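Local coordinates for putative HpcE protein (Mycolicibacterium smegmatis, PDB 6V77), which is of unassigned function here but belongs to the fumarylacetoacetate hydrolase (FAH) fold family and carries a bound zinc ion, at residues Q27-D32 against W40-E45; E260-T263 against G269-T272; R139-V144 against F216-L221; G8-V13 against V19-A24. All blocks are in the same frame, centred on the assembly; numbering follows the deposited sequence.

Interaction 1. Residues Q27-D32 against W40-E45; sequences QRFGPD and WDAFQE
F29 and F43 meet as a T-shaped (edge-to-face) aromatic pair. The pair packs the loop between helices 21-24 and 33-38 against helix 40-49, in the small N-terminal part of this FAH-family chain. The ring centroids of F29 and F43 are 5.8 Å apart and the planes stand at 72°. The F43 ring turns its edge to the face of F29, and its CD1 is 4.1 Å from F29 CG. F43 CG lies anti to the backbone N (chi1 162°), which brings the edge of the ring to the F29 face while the helix backbone also meets that face. There F43 CA makes a CH-pi contact over the face, 3.8 Å from the F29 ring centroid and 17° off the ring normal. F43 CB adds an apolar contact to F29 CD1. The far end of the F29 ring reaches A42, with F29 CZ 4.0 Å from A42 CB. The opposite face of F29 is covered near its rim by CG of its neighbour R28. F29 and F43 thus sit in a buried apolar cluster, which V21 and L36 extend from the two other helices. W46 meets the F29 ring as well. On the exposed side the link becomes polar. One water donates to A42 O at 2.8 Å and accepts a weak hydrogen bond from R28 NH2, 2.7 Å away.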
loop_
_atom_site.group_PDB
_atom_site.type_symbol
_atom_site.label_atom_id
_atom_site.label_comp_id
_atom_site.label_asym_id
_atom_site.label_seq_id
_atom_site.Cartn_x
_atom_site.Cartn_y
_atom_site.Cartn_z
ATOM N N GLN B 27 14.561 -24.719 8.874
ATOM C CA GLN B 27 13.814 -23.565 9.378
ATOM C C GLN B 27 14.620 -22.273 9.338
ATOM O O GLN B 27 14.176 -21.262 9.892
ATOM C CB GLN B 27 13.289 -23.796 10.803
ATOM C CG GLN B 27 12.677 -25.174 11.011
ATOM C CD GLN B 27 11.540 -25.428 10.067
ATOM O OE1 GLN B 27 10.742 -24.533 9.799
ATOM N NE2 GLN B 27 11.460 -26.648 9.542
ATOM N N ARG B 28 15.782 -22.265 8.683
ATOM C CA ARG B 28 16.585 -21.048 8.628
ATOM C C ARG B 28 15.980 -20.002 7.697
ATOM O O ARG B 28 16.132 -18.801 7.953
ATOM C CB ARG B 28 18.008 -21.382 8.199
ATOM C CG ARG B 28 18.946 -20.226 8.301
ATOM C CD ARG B 28 20.379 -20.653 8.034
ATOM N NE ARG B 28 21.171 -19.506 7.609
ATOM C CZ ARG B 28 22.266 -19.592 6.865
ATOM N NH1 ARG B 28 22.710 -20.778 6.467
ATOM N NH2 ARG B 28 22.911 -18.490 6.516
ATOM N N PHE B 29 15.297 -20.434 6.626
ATOM C CA PHE B 29 14.622 -19.568 5.658
ATOM C C PHE B 29 13.201 -20.064 5.397
ATOM O O PHE B 29 12.979 -21.261 5.198
ATOM C CB PHE B 29 15.392 -19.519 4.323
ATOM C CG PHE B 29 16.810 -19.075 4.477
ATOM C CD1 PHE B 29 17.100 -17.750 4.740
ATOM C CD2 PHE B 29 17.851 -19.986 4.412
ATOM C CE1 PHE B 29 18.397 -17.330 4.913
ATOM C CE2 PHE B 29 19.144 -19.574 4.581
ATOM C CZ PHE B 29 19.426 -18.244 4.841
ATOM N N GLY B 30 12.244 -19.140 5.359
ATOM C CA GLY B 30 10.872 -19.505 5.098
ATOM C C GLY B 30 10.167 -19.953 6.362
ATOM O O GLY B 30 10.707 -19.846 7.471
ATOM N N PRO B 31 8.941 -20.486 6.226
ATOM C CA PRO B 31 8.251 -20.774 4.957
ATOM C C PRO B 31 7.576 -19.555 4.285
ATOM O O PRO B 31 7.189 -19.649 3.117
ATOM C CB PRO B 31 7.198 -21.809 5.377
ATOM C CG PRO B 31 6.910 -21.447 6.821
ATOM C CD PRO B 31 8.250 -21.089 7.379
ATOM N N ASP B 32 7.436 -18.439 4.994
ATOM C CA ASP B 32 6.811 -17.255 4.405
ATOM C C ASP B 32 7.699 -16.690 3.302
ATOM O O ASP B 32 8.886 -16.443 3.538
ATOM C CB ASP B 32 6.556 -16.200 5.487
ATOM C CG ASP B 32 6.219 -14.822 4.920
ATOM O OD1 ASP B 32 5.453 -14.719 3.934
ATOM O OD2 ASP B 32 6.696 -13.822 5.497
ATOM N N TRP B 40 17.589 -12.048 1.560
ATOM C CA TRP B 40 17.801 -12.551 0.197
ATOM C C TRP B 40 19.228 -13.044 -0.022
ATOM O O TRP B 40 19.440 -14.154 -0.519
ATOM C CB TRP B 40 17.458 -11.458 -0.818
ATOM C CG TRP B 40 17.502 -11.919 -2.268
ATOM C CD1 TRP B 40 18.320 -11.455 -3.256
ATOM C CD2 TRP B 40 16.678 -12.930 -2.873
ATOM N NE1 TRP B 40 18.059 -12.117 -4.441
ATOM C CE2 TRP B 40 17.053 -13.022 -4.228
ATOM C CE3 TRP B 40 15.655 -13.753 -2.400
ATOM C CZ2 TRP B 40 16.440 -13.923 -5.122
ATOM C CZ3 TRP B 40 15.043 -14.637 -3.288
ATOM C CH2 TRP B 40 15.450 -14.715 -4.624
ATOM N N ASP B 41 20.230 -12.229 0.339
ATOM C CA ASP B 41 21.603 -12.632 0.048
ATOM C C ASP B 41 21.980 -13.881 0.827
ATOM O O ASP B 41 22.599 -14.802 0.280
ATOM C CB ASP B 41 22.577 -11.497 0.354
ATOM C CG ASP B 41 22.475 -10.363 -0.636
ATOM O OD1 ASP B 41 21.810 -10.539 -1.676
ATOM O OD2 ASP B 41 23.063 -9.295 -0.377
ATOM N N ALA B 42 21.633 -13.917 2.118
ATOM C CA ALA B 42 21.890 -15.111 2.915
ATOM C C ALA B 42 21.168 -16.318 2.331
ATOM O O ALA B 42 21.730 -17.420 2.273
ATOM C CB ALA B 42 21.467 -14.872 4.367
ATOM N N PHE B 43 19.927 -16.127 1.872
ATOM C CA PHE B 43 19.190 -17.249 1.299
ATOM C C PHE B 43 19.891 -17.782 0.052
ATOM O O PHE B 43 20.075 -18.997 -0.102
ATOM C CB PHE B 43 17.747 -16.852 0.986
ATOM C CG PHE B 43 17.074 -17.802 0.003
ATOM C CD1 PHE B 43 16.776 -19.110 0.379
ATOM C CD2 PHE B 43 16.801 -17.398 -1.284
ATOM C CE1 PHE B 43 16.176 -19.998 -0.512
ATOM C CE2 PHE B 43 16.207 -18.285 -2.195
ATOM C CZ PHE B 43 15.903 -19.589 -1.797
ATOM N N GLN B 44 20.290 -16.884 -0.852
ATOM C CA GLN B 44 20.936 -17.314 -2.088
ATOM C C GLN B 44 22.268 -17.998 -1.812
ATOM O O GLN B 44 22.620 -18.977 -2.480
ATOM C CB GLN B 44 21.125 -16.124 -3.020
ATOM C CG GLN B 44 19.806 -15.592 -3.564
ATOM C CD GLN B 44 19.923 -15.124 -4.991
ATOM O OE1 GLN B 44 20.637 -14.161 -5.285
ATOM N NE2 GLN B 44 19.225 -15.809 -5.898
ATOM N N GLU B 45 23.022 -17.497 -0.834
ATOM C CA GLU B 45 24.269 -18.159 -0.479
ATOM C C GLU B 45 24.010 -19.560 0.058
ATOM O O GLU B 45 24.718 -20.506 -0.305
ATOM C CB GLU B 45 25.049 -17.321 0.534
ATOM C CG GLU B 45 26.360 -17.965 0.997
ATOM C CD GLU B 45 27.320 -18.295 -0.149
ATOM O OE1 GLU B 45 27.250 -17.646 -1.217
ATOM O OE2 GLU B 45 28.154 -19.213 0.026
HETATM O O HOH W 1 23.799 -18.101 4.029
#

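Interaction 2. Residues E260-T263 against G269-T272; sequences ELRT and GEFT
R262 and E270 form a salt bridge across the antiparallel hairpin of strands 260-265 and 269-277. The arginine grips the carboxylate side-on with two nitrogens. R262 NE bonds to E270 OE2 at 2.8 Å, and R262 NH2 bonds to E270 OE1 at 3.0 Å. Both oxygens lie close to the guanidinium plane, but the carboxylate is turned 68° against it. The nitrogens therefore meet the oxygens from above the carboxylate plane. With CG anti to N (chi1 172°) and the chain extended to NE, R262 passes T272, its direct cross-strand partner, and carries its guanidinium on to E270. On the way R262 CB lies 3.3 Å from T272 OG1. R262 NH1 has a weak, long ion pair with E200 on the next strand.

The backbone bonds come from the hydrogen-bonded pair T263 and F271. T263 N gives to F271 O at 2.8 Å, and F271 N gives to T263 O at 2.9 Å. R262 and T272 are the neighbouring non-hydrogen-bonded pair. CA-H...O contacts supplement these bonds, among them T272 CA to L261 O at 3.3 Å.

Apolar packing lies on the face of T263 and F271. T263 CB sits over one face of the F271 ring, 4.1 Å from F271 CE1, and V149 of strand 144-155 touches both side chains. T263 OG1 bonds to Q151 of that strand.

The hairpin thus has two chemically different faces. The T263 and F271 side is buried against the neighbouring sheet. The other carries a charge pair whose partners probably stabilise each other's ionised forms.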
loop_
_atom_site.group_PDB
_atom_site.type_symbol
_atom_site.label_atom_id
_atom_site.label_comp_id
_atom_site.label_asym_id
_atom_site.label_seq_id
_atom_site.Cartn_x
_atom_site.Cartn_y
_atom_site.Cartn_z
ATOM N N GLU B 260 -11.847 -16.404 -21.133
ATOM C CA GLU B 260 -10.617 -16.982 -20.609
ATOM C C GLU B 260 -9.454 -16.119 -21.065
ATOM O O GLU B 260 -9.273 -15.895 -22.267
ATOM C CB GLU B 260 -10.428 -18.422 -21.089
ATOM C CG GLU B 260 -11.248 -19.424 -20.320
ATOM C CD GLU B 260 -10.846 -20.838 -20.640
ATOM O OE1 GLU B 260 -10.043 -21.417 -19.880
ATOM O OE2 GLU B 260 -11.319 -21.355 -21.672
ATOM N N LEU B 261 -8.662 -15.654 -20.106
ATOM C CA LEU B 261 -7.592 -14.704 -20.358
ATOM C C LEU B 261 -6.284 -15.404 -20.032
ATOM O O LEU B 261 -6.021 -15.721 -18.865
ATOM C CB LEU B 261 -7.767 -13.453 -19.500
ATOM C CG LEU B 261 -6.651 -12.404 -19.526
ATOM C CD1 LEU B 261 -6.641 -11.698 -20.866
ATOM C CD2 LEU B 261 -6.856 -11.407 -18.385
ATOM N N ARG B 262 -5.467 -15.632 -21.049
ATOM C CA ARG B 262 -4.150 -16.221 -20.869
ATOM C C ARG B 262 -3.122 -15.095 -20.900
ATOM O O ARG B 262 -3.132 -14.262 -21.809
ATOM C CB ARG B 262 -3.871 -17.271 -21.952
ATOM C CG ARG B 262 -2.427 -17.799 -21.943
ATOM C CD ARG B 262 -2.231 -18.927 -22.965
ATOM N NE ARG B 262 -0.833 -19.325 -22.989
ATOM C CZ ARG B 262 0.087 -18.780 -23.782
ATOM N NH1 ARG B 262 -0.249 -17.834 -24.652
ATOM N NH2 ARG B 262 1.341 -19.194 -23.714
ATOM N N THR B 263 -2.252 -15.061 -19.895
ATOM C CA THR B 263 -1.271 -14.004 -19.713
ATOM C C THR B 263 0.098 -14.676 -19.708
ATOM O O THR B 263 0.259 -15.714 -19.065
ATOM C CB THR B 263 -1.521 -13.270 -18.385
ATOM O OG1 THR B 263 -2.849 -12.729 -18.367
ATOM C CG2 THR B 263 -0.512 -12.145 -18.143
ATOM N N GLY B 269 6.901 -17.243 -17.590
ATOM C CA GLY B 269 5.749 -17.963 -17.078
ATOM C C GLY B 269 4.487 -17.635 -17.842
ATOM O O GLY B 269 4.453 -16.761 -18.714
ATOM N N GLU B 270 3.433 -18.362 -17.491
ATOM C CA GLU B 270 2.117 -18.022 -18.021
ATOM C C GLU B 270 1.044 -18.475 -17.045
ATOM O O GLU B 270 1.272 -19.357 -16.216
ATOM C CB GLU B 270 1.869 -18.674 -19.383
ATOM C CG GLU B 270 1.733 -20.179 -19.309
ATOM C CD GLU B 270 1.254 -20.752 -20.626
ATOM O OE1 GLU B 270 2.106 -21.058 -21.469
ATOM O OE2 GLU B 270 0.023 -20.858 -20.820
ATOM N N PHE B 271 -0.152 -17.899 -17.192
ATOM C CA PHE B 271 -1.313 -18.428 -16.495
ATOM C C PHE B 271 -2.581 -18.043 -17.238
ATOM O O PHE B 271 -2.612 -17.069 -17.990
ATOM C CB PHE B 271 -1.369 -17.967 -15.027
ATOM C CG PHE B 271 -1.329 -16.460 -14.797
ATOM C CD1 PHE B 271 -2.491 -15.692 -14.838
ATOM C CD2 PHE B 271 -0.139 -15.844 -14.386
ATOM C CE1 PHE B 271 -2.462 -14.316 -14.564
ATOM C CE2 PHE B 271 -0.084 -14.490 -14.116
ATOM C CZ PHE B 271 -1.244 -13.712 -14.191
ATOM N N THR B 272 -3.633 -18.818 -17.002
ATOM C CA THR B 272 -4.917 -18.566 -17.642
ATOM C C THR B 272 -6.005 -18.462 -16.579
ATOM O O THR B 272 -6.041 -19.250 -15.631
ATOM C CB THR B 272 -5.250 -19.667 -18.670
ATOM O OG1 THR B 272 -4.234 -19.702 -19.682
ATOM C CG2 THR B 272 -6.595 -19.387 -19.337
#

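Interaction 3. Residues R139-V144 against F216-L221; sequences RAWEFV and FPVSNL
S219 OG and a water are hydrogen-bonded at 2.8 Å. The same water accepts a bond from W141 N, 3.2 Å away. It joins the first turn of helix 218-226 to the 3-10 turn at 141-143, which precedes strand 144-155 in the FAH-family domain. The serine oxygen S219 OG also lies 3.4 Å from W141 CD1, at an oblique angle to the indole. V218 takes the six-membered part of the ring. The valine and the tryptophan cross at about a right angle. V218 CG1 stands over one face of the W141 six-membered ring, 3.8 Å from the centroid, in a CH-pi contact. V218 CB packs 3.5 Å from W141 CZ2. W141 CG lies anti to the carbonyl carbon (chi1 -85°), and this places the indole along the start of the helix. Its NE1 is held by D193 from outside the two segments, so the rotation of the ring is fixed by a polar bond as well as by packing. V218 is buried and also rests on L124 and V126 of strand 118-128. One residue before W141, the A140 methyl points at the helix and also touches I222. A140 CB lies 3.6 Å from S219 CA.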
loop_
_atom_site.group_PDB
_atom_site.type_symbol
_atom_site.label_atom_id
_atom_site.label_comp_id
_atom_site.label_asym_id
_atom_site.label_seq_id
_atom_site.Cartn_x
_atom_site.Cartn_y
_atom_site.Cartn_z
ATOM N N ARG B 139 22.807 0.453 -10.947
ATOM C CA ARG B 139 22.903 -0.720 -10.087
ATOM C C ARG B 139 21.554 -1.371 -9.814
ATOM O O ARG B 139 21.495 -2.335 -9.047
ATOM C CB ARG B 139 23.558 -0.351 -8.744
ATOM C CG ARG B 139 24.932 0.321 -8.866
ATOM C CD ARG B 139 26.048 -0.695 -9.040
ATOM N NE ARG B 139 26.360 -1.375 -7.785
ATOM C CZ ARG B 139 27.243 -2.363 -7.661
ATOM N NH1 ARG B 139 27.914 -2.804 -8.718
ATOM N NH2 ARG B 139 27.451 -2.915 -6.475
ATOM N N ALA B 140 20.466 -0.879 -10.412
ATOM C CA ALA B 140 19.144 -1.215 -9.882
ATOM C C ALA B 140 18.829 -2.704 -9.994
ATOM O O ALA B 140 18.166 -3.265 -9.114
ATOM C CB ALA B 140 18.063 -0.391 -10.585
ATOM N N TRP B 141 19.248 -3.361 -11.081
ATOM C CA TRP B 141 18.896 -4.777 -11.214
ATOM C C TRP B 141 19.533 -5.611 -10.113
ATOM O O TRP B 141 19.000 -6.661 -9.747
ATOM C CB TRP B 141 19.312 -5.330 -12.577
ATOM C CG TRP B 141 18.310 -5.102 -13.701
ATOM C CD1 TRP B 141 18.488 -4.303 -14.796
ATOM C CD2 TRP B 141 17.011 -5.710 -13.857
ATOM N NE1 TRP B 141 17.375 -4.359 -15.610
ATOM C CE2 TRP B 141 16.458 -5.215 -15.060
ATOM C CE3 TRP B 141 16.265 -6.620 -13.099
ATOM C CZ2 TRP B 141 15.195 -5.620 -15.536
ATOM C CZ3 TRP B 141 15.017 -7.005 -13.560
ATOM C CH2 TRP B 141 14.494 -6.509 -14.771
ATOM N N GLU B 142 20.666 -5.155 -9.569
ATOM C CA GLU B 142 21.287 -5.878 -8.464
ATOM C C GLU B 142 20.434 -5.831 -7.198
ATOM O O GLU B 142 20.678 -6.618 -6.273
ATOM C CB GLU B 142 22.676 -5.313 -8.197
ATOM C CG GLU B 142 23.585 -5.439 -9.413
ATOM C CD GLU B 142 24.919 -4.769 -9.199
ATOM O OE1 GLU B 142 25.486 -4.929 -8.100
ATOM O OE2 GLU B 142 25.384 -4.068 -10.120
ATOM N N PHE B 143 19.461 -4.919 -7.125
ATOM C CA PHE B 143 18.538 -4.850 -5.997
ATOM C C PHE B 143 17.283 -5.687 -6.214
ATOM O O PHE B 143 16.409 -5.706 -5.338
ATOM C CB PHE B 143 18.124 -3.395 -5.724
ATOM C CG PHE B 143 19.211 -2.558 -5.107
ATOM C CD1 PHE B 143 19.064 -2.042 -3.826
ATOM C CD2 PHE B 143 20.381 -2.291 -5.805
ATOM C CE1 PHE B 143 20.073 -1.276 -3.249
ATOM C CE2 PHE B 143 21.405 -1.535 -5.233
ATOM C CZ PHE B 143 21.251 -1.024 -3.957
ATOM N N VAL B 144 17.173 -6.380 -7.350
ATOM C CA VAL B 144 15.979 -7.127 -7.712
ATOM C C VAL B 144 16.180 -8.590 -7.361
ATOM O O VAL B 144 17.167 -9.208 -7.780
ATOM C CB VAL B 144 15.670 -6.960 -9.210
ATOM C CG1 VAL B 144 14.572 -7.960 -9.685
ATOM C CG2 VAL B 144 15.234 -5.531 -9.496
ATOM N N PHE B 216 9.881 3.937 -19.233
ATOM C CA PHE B 216 10.780 3.993 -18.087
ATOM C C PHE B 216 11.167 2.562 -17.754
ATOM O O PHE B 216 10.338 1.802 -17.230
ATOM C CB PHE B 216 10.087 4.676 -16.906
ATOM C CG PHE B 216 9.489 6.011 -17.269
ATOM C CD1 PHE B 216 10.308 7.117 -17.488
ATOM C CD2 PHE B 216 8.117 6.154 -17.422
ATOM C CE1 PHE B 216 9.764 8.341 -17.846
ATOM C CE2 PHE B 216 7.574 7.375 -17.784
ATOM C CZ PHE B 216 8.399 8.463 -17.999
ATOM N N PRO B 217 12.372 2.122 -18.104
ATOM C CA PRO B 217 12.758 0.730 -17.851
ATOM C C PRO B 217 12.800 0.427 -16.366
ATOM O O PRO B 217 12.730 1.317 -15.520
ATOM C CB PRO B 217 14.151 0.628 -18.475
ATOM C CG PRO B 217 14.145 1.660 -19.548
ATOM C CD PRO B 217 13.340 2.809 -18.974
ATOM N N VAL B 218 12.933 -0.869 -16.063
ATOM C CA VAL B 218 12.923 -1.330 -14.675
ATOM C C VAL B 218 13.919 -0.540 -13.831
ATOM O O VAL B 218 13.589 -0.069 -12.735
ATOM C CB VAL B 218 13.211 -2.843 -14.611
ATOM C CG1 VAL B 218 13.484 -3.274 -13.172
ATOM C CG2 VAL B 218 12.016 -3.634 -15.182
ATOM N N SER B 219 15.140 -0.351 -14.343
ATOM C CA SER B 219 16.156 0.337 -13.545
ATOM C C SER B 219 15.746 1.770 -13.262
ATOM O O SER B 219 15.999 2.300 -12.177
ATOM C CB SER B 219 17.508 0.322 -14.266
ATOM O OG SER B 219 18.018 -0.991 -14.345
ATOM N N ASN B 220 15.143 2.424 -14.250
ATOM C CA ASN B 220 14.716 3.802 -14.063
ATOM C C ASN B 220 13.581 3.885 -13.053
ATOM O O ASN B 220 13.550 4.796 -12.220
ATOM C CB ASN B 220 14.294 4.396 -15.407
ATOM C CG ASN B 220 13.850 5.835 -15.288
ATOM O OD1 ASN B 220 12.678 6.112 -15.063
ATOM N ND2 ASN B 220 14.795 6.761 -15.414
ATOM N N LEU B 221 12.631 2.949 -13.122
ATOM C CA LEU B 221 11.555 2.903 -12.136
ATOM C C LEU B 221 12.102 2.788 -10.715
ATOM O O LEU B 221 11.665 3.503 -9.810
ATOM C CB LEU B 221 10.631 1.725 -12.431
ATOM C CG LEU B 221 9.793 1.807 -13.709
ATOM C CD1 LEU B 221 9.033 0.488 -13.887
ATOM C CD2 LEU B 221 8.822 3.014 -13.673
HETATM O O HOH W 2 20.578 -1.605 -13.448
#

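Interaction 4. Residues G8-V13 against V19-A24; sequences GRIHLV and VDVAKA. With SO4 (sulfate ion), chain P.
The guanidinium of R9 is bound along its edges, by the carboxylate of D20 and by a sulfate ion, probably from the crystallisation liquor. The D20 plane is only 17° from the arginine's, with both oxygens met on their syn sides. R9 NE gives a nearly straight bond to D20 OD1 at 2.6 Å, and R9 NH1 bonds to D20 OD2 at 3.0 Å. R9 NH1 also reaches sulfate O1 at 2.9 Å, and NH2 sulfate O2. A bend in the R9 chain at chi3 (64°) brings the NE and NH1 edge of the group against the D20 carboxylate. The H11 ring has D20 CA over one face, 3.7 Å from its centroid. At its edge, ND1 gives to R9 O.

D20 OD2 has a second donor in K23 N, at 2.9 Å. The D20 carboxylate therefore caps helix 21-24 and holds R9. V21 packs beside I10 in the buried layer with L36. The backbones pair through L12 N to V19 O at 2.8 Å, with V19 N to L12 O and V21 N to I10 O. The arrangement is a beta hairpin whose second strand runs directly into a helix through an Asp N-cap.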
loop_
_atom_site.group_PDB
_atom_site.type_symbol
_atom_site.label_atom_id
_atom_site.label_comp_id
_atom_site.label_asym_id
_atom_site.label_seq_id
_atom_site.Cartn_x
_atom_site.Cartn_y
_atom_site.Cartn_z
ATOM N N GLY B 8 0.985 -21.322 0.550
ATOM C CA GLY B 8 1.585 -20.376 1.483
ATOM C C GLY B 8 3.013 -20.651 1.900
ATOM O O GLY B 8 3.579 -19.852 2.670
ATOM N N ARG B 9 3.622 -21.736 1.427
ATOM C CA ARG B 9 4.994 -22.106 1.777
ATOM C C ARG B 9 5.903 -21.928 0.569
ATOM O O ARG B 9 5.600 -22.441 -0.518
ATOM C CB ARG B 9 5.062 -23.560 2.238
ATOM C CG ARG B 9 4.216 -23.859 3.456
ATOM C CD ARG B 9 4.391 -25.300 3.875
ATOM N NE ARG B 9 5.761 -25.570 4.296
ATOM C CZ ARG B 9 6.202 -25.361 5.533
ATOM N NH1 ARG B 9 7.465 -25.629 5.852
ATOM N NH2 ARG B 9 5.378 -24.873 6.451
ATOM N N ILE B 10 7.018 -21.236 0.753
ATOM C CA ILE B 10 7.868 -20.938 -0.399
ATOM C C ILE B 10 8.715 -22.157 -0.734
ATOM O O ILE B 10 9.256 -22.833 0.153
ATOM C CB ILE B 10 8.712 -19.671 -0.152
ATOM C CG1 ILE B 10 9.372 -19.206 -1.456
ATOM C CG2 ILE B 10 9.761 -19.880 0.961
ATOM C CD1 ILE B 10 8.379 -18.767 -2.573
ATOM N N HIS B 11 8.792 -22.470 -2.027
ATOM C CA HIS B 11 9.536 -23.611 -2.526
ATOM C C HIS B 11 10.549 -23.172 -3.568
ATOM O O HIS B 11 10.332 -22.204 -4.301
ATOM C CB HIS B 11 8.614 -24.648 -3.194
ATOM C CG HIS B 11 7.819 -25.472 -2.230
ATOM N ND1 HIS B 11 6.880 -24.929 -1.383
ATOM C CD2 HIS B 11 7.804 -26.808 -2.007
ATOM C CE1 HIS B 11 6.331 -25.893 -0.662
ATOM N NE2 HIS B 11 6.877 -27.043 -1.021
ATOM N N LEU B 12 11.635 -23.935 -3.650
ATOM C CA LEU B 12 12.638 -23.782 -4.689
ATOM C C LEU B 12 12.310 -24.753 -5.813
ATOM O O LEU B 12 11.988 -25.916 -5.552
ATOM C CB LEU B 12 14.033 -24.052 -4.102
ATOM C CG LEU B 12 15.300 -23.797 -4.918
ATOM C CD1 LEU B 12 15.401 -22.352 -5.367
ATOM C CD2 LEU B 12 16.516 -24.179 -4.087
ATOM N N VAL B 13 12.338 -24.264 -7.052
ATOM C CA VAL B 13 12.163 -25.120 -8.221
ATOM C C VAL B 13 13.476 -25.851 -8.470
ATOM O O VAL B 13 14.520 -25.218 -8.662
ATOM C CB VAL B 13 11.751 -24.304 -9.453
ATOM C CG1 VAL B 13 11.897 -25.162 -10.741
ATOM C CG2 VAL B 13 10.331 -23.776 -9.295
ATOM N N VAL B 19 11.159 -28.108 -3.887
ATOM C CA VAL B 19 11.695 -28.396 -2.563
ATOM C C VAL B 19 11.208 -27.325 -1.596
ATOM O O VAL B 19 11.360 -26.129 -1.862
ATOM C CB VAL B 19 13.234 -28.445 -2.577
ATOM C CG1 VAL B 19 13.774 -28.379 -1.161
ATOM C CG2 VAL B 19 13.704 -29.719 -3.305
ATOM N N ASP B 20 10.641 -27.753 -0.467
ATOM C CA ASP B 20 10.161 -26.832 0.552
ATOM C C ASP B 20 11.361 -26.178 1.226
ATOM O O ASP B 20 12.205 -26.875 1.790
ATOM C CB ASP B 20 9.316 -27.590 1.572
ATOM C CG ASP B 20 8.696 -26.676 2.624
ATOM O OD1 ASP B 20 7.513 -26.323 2.492
ATOM O OD2 ASP B 20 9.390 -26.303 3.588
ATOM N N VAL B 21 11.439 -24.844 1.177
ATOM C CA VAL B 21 12.654 -24.165 1.632
ATOM C C VAL B 21 12.831 -24.310 3.139
ATOM O O VAL B 21 13.945 -24.551 3.626
ATOM C CB VAL B 21 12.639 -22.685 1.209
ATOM C CG1 VAL B 21 13.753 -21.902 1.941
ATOM C CG2 VAL B 21 12.796 -22.579 -0.304
ATOM N N ALA B 22 11.750 -24.148 3.904
ATOM C CA ALA B 22 11.886 -24.162 5.358
ATOM C C ALA B 22 12.335 -25.529 5.852
ATOM O O ALA B 22 13.215 -25.623 6.715
ATOM C CB ALA B 22 10.573 -23.751 6.021
ATOM N N LYS B 23 11.750 -26.607 5.306
ATOM C CA LYS B 23 12.197 -27.946 5.681
ATOM C C LYS B 23 13.634 -28.189 5.238
ATOM O O LYS B 23 14.442 -28.737 5.996
ATOM C CB LYS B 23 11.270 -29.010 5.084
ATOM C CG LYS B 23 9.838 -28.942 5.575
ATOM C CD LYS B 23 9.009 -30.109 5.045
ATOM C CE LYS B 23 7.541 -29.942 5.401
ATOM N NZ LYS B 23 6.675 -30.891 4.635
ATOM N N ALA B 24 13.970 -27.787 4.009
ATOM C CA ALA B 24 15.294 -28.079 3.475
ATOM C C ALA B 24 16.374 -27.359 4.265
ATOM O O ALA B 24 17.458 -27.911 4.491
ATOM C CB ALA B 24 15.361 -27.679 2.001
HETATM S S SO4 P . 7.550 -24.816 9.630
HETATM O O1 SO4 P . 8.266 -25.654 8.669
HETATM O O2 SO4 P . 6.116 -24.913 9.385
HETATM O O3 SO4 P . 7.968 -23.423 9.503
HETATM O O4 SO4 P . 7.859 -25.277 10.981
HETATM O O HOH W 3 9.127 -23.281 2.900
#

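All four contacts are partly buried, with apolar groups inside (F29 and F43, T263 and F271, V218, I10 and V21) and polar groups toward the exposed side. Interactions 1 and 4 belong to the same N-terminal region, with centres about 10 Å apart. V21 of interaction 4 touches both F29 and F43 of interaction 1, and P31 and I10 join them by backbone hydrogen bonding. Interaction 1 is mainly aromatic packing, whereas interaction 4 adds strand pairing and charges. Interactions 2 and 3 belong to the FAH-family part of the chain, on opposite sides of its centre. Interaction 2 resembles interaction 4: a hairpin with an arginine-carboxylate pair. Interaction 3 resembles interaction 1: apolar contacts on a ring face, with a water bridge in place of direct bonds.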